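PDB 5FCE: LPXTG family cell surface protein Fms2 from Enterococcus faecium DO, which probably serves as a cell-wall-anchored adhesin, of which this chain is the immunoglobulin-like ligand-binding region. Local coordinates for residues Ser35-Val40 with Leu92-Asp97. Numbering follows the deposited sequence.
Sequences SDVHAV and LIVFYD
The carboxylate of D97 grips two successive backbone amides at the corner the chain turns at S35. Its OD1 accepts from D36 N at 2.8 Å, and its OD2 from S35 N at 3.0 Å, both on the syn side. D97 has a left-handed backbone conformation, and with CG anti to its carbonyl carbon (chi1 -67°) the carboxylate comes back to these amides, while D97 N donates to D36 O; a short two-oxygen acid suits this double reach. A water also donates to D36 O, and weakly to F95 O. Beyond this end the strands run antiparallel, H38 with F95 and V40 with I93 forming the hydrogen-bonded pairs. H38 and F95 point the same way from the sheet, their planes 25° apart but slid until the rings barely overlap. H38 O lies in the F95 ring plane, 3.2 Å from CD1, and this long side chain reaches V40 CG2 with CE1 at 4.1 Å. H38 stacks on Y59 and offers NE2 to E57. On the opposite face, beta-branched V37 and V94, suited to extended backbone, meet through CG1 methyls at 4.0 Å and touch W65. The two amides probably stabilise D97's charge despite nearby D36, closing the end of the sheet's two inner strands.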
# COMPACT_ATOMS: atom_id res chain seq x y z
N SER A 35 -7.56 14.92 4.44
CA SER A 35 -7.30 15.16 5.86
C SER A 35 -6.81 13.91 6.59
O SER A 35 -5.86 13.96 7.38
CB SER A 35 -8.57 15.69 6.51
OG SER A 35 -8.44 15.80 7.91
N ASP A 36 -7.48 12.79 6.35
CA ASP A 36 -7.15 11.55 7.06
C ASP A 36 -7.09 10.38 6.11
O ASP A 36 -8.04 10.09 5.38
CB ASP A 36 -8.17 11.30 8.16
CG ASP A 36 -8.20 12.40 9.17
OD1 ASP A 36 -7.38 12.35 10.11
OD2 ASP A 36 -9.01 13.34 8.99
N VAL A 37 -5.95 9.70 6.10
CA VAL A 37 -5.71 8.62 5.16
C VAL A 37 -5.32 7.37 5.95
O VAL A 37 -4.65 7.46 6.97
CB VAL A 37 -4.62 9.03 4.14
CG1 VAL A 37 -4.17 7.84 3.29
CG2 VAL A 37 -5.13 10.15 3.24
N HIS A 38 -5.78 6.21 5.50
CA HIS A 38 -5.44 4.94 6.14
C HIS A 38 -5.14 3.94 5.04
O HIS A 38 -6.03 3.60 4.27
CB HIS A 38 -6.63 4.44 6.96
CG HIS A 38 -6.42 3.12 7.63
ND1 HIS A 38 -7.47 2.32 8.04
CD2 HIS A 38 -5.29 2.47 7.99
CE1 HIS A 38 -6.99 1.23 8.62
NE2 HIS A 38 -5.67 1.29 8.60
N ALA A 39 -3.89 3.50 4.96
CA ALA A 39 -3.50 2.58 3.89
C ALA A 39 -3.29 1.19 4.48
O ALA A 39 -2.60 1.04 5.49
CB ALA A 39 -2.26 3.08 3.21
N VAL A 40 -3.90 0.18 3.86
CA VAL A 40 -3.85 -1.17 4.40
C VAL A 40 -3.35 -2.14 3.33
O VAL A 40 -3.93 -2.23 2.24
CB VAL A 40 -5.23 -1.65 4.92
CG1 VAL A 40 -5.15 -3.09 5.41
CG2 VAL A 40 -5.73 -0.75 6.04
N LEU A 92 -3.41 -3.21 -2.07
CA LEU A 92 -3.31 -2.03 -1.21
C LEU A 92 -4.64 -1.29 -1.23
O LEU A 92 -5.14 -0.92 -2.30
CB LEU A 92 -2.19 -1.10 -1.70
CG LEU A 92 -2.01 0.19 -0.89
CD1 LEU A 92 -1.38 -0.10 0.49
CD2 LEU A 92 -1.18 1.22 -1.69
N ILE A 93 -5.22 -1.10 -0.06
CA ILE A 93 -6.47 -0.37 0.05
C ILE A 93 -6.16 0.99 0.66
O ILE A 93 -5.52 1.08 1.72
CB ILE A 93 -7.47 -1.15 0.93
CG1 ILE A 93 -7.73 -2.54 0.33
CG2 ILE A 93 -8.81 -0.40 1.06
CD1 ILE A 93 -8.70 -3.39 1.17
N VAL A 94 -6.57 2.06 -0.01
CA VAL A 94 -6.34 3.40 0.50
C VAL A 94 -7.65 4.06 0.84
O VAL A 94 -8.49 4.29 -0.03
CB VAL A 94 -5.60 4.29 -0.51
CG1 VAL A 94 -5.30 5.65 0.12
CG2 VAL A 94 -4.30 3.63 -0.92
N PHE A 95 -7.82 4.32 2.14
CA PHE A 95 -8.98 5.05 2.63
C PHE A 95 -8.59 6.52 2.73
O PHE A 95 -7.50 6.83 3.21
CB PHE A 95 -9.37 4.54 4.02
CG PHE A 95 -9.77 3.09 4.05
CD1 PHE A 95 -8.83 2.12 4.38
CD2 PHE A 95 -11.07 2.71 3.77
CE1 PHE A 95 -9.20 0.78 4.42
CE2 PHE A 95 -11.44 1.38 3.80
CZ PHE A 95 -10.50 0.41 4.13
N TYR A 96 -9.48 7.41 2.31
CA TYR A 96 -9.21 8.84 2.35
C TYR A 96 -10.52 9.59 2.56
O TYR A 96 -11.44 9.54 1.73
CB TYR A 96 -8.48 9.32 1.06
CG TYR A 96 -9.26 9.10 -0.21
CD1 TYR A 96 -9.34 7.83 -0.79
CD2 TYR A 96 -9.93 10.16 -0.83
CE1 TYR A 96 -10.07 7.63 -1.95
CE2 TYR A 96 -10.66 9.96 -1.98
CZ TYR A 96 -10.73 8.70 -2.53
OH TYR A 96 -11.46 8.53 -3.69
N ASP A 97 -10.60 10.25 3.71
CA ASP A 97 -11.76 11.07 4.07
C ASP A 97 -13.12 10.42 3.81
O ASP A 97 -14.06 11.07 3.35
CB ASP A 97 -11.67 12.43 3.38
CG ASP A 97 -10.53 13.26 3.91
OD1 ASP A 97 -9.94 12.84 4.93
OD2 ASP A 97 -10.24 14.33 3.34
O HOH W 1 -8.90 7.45 5.99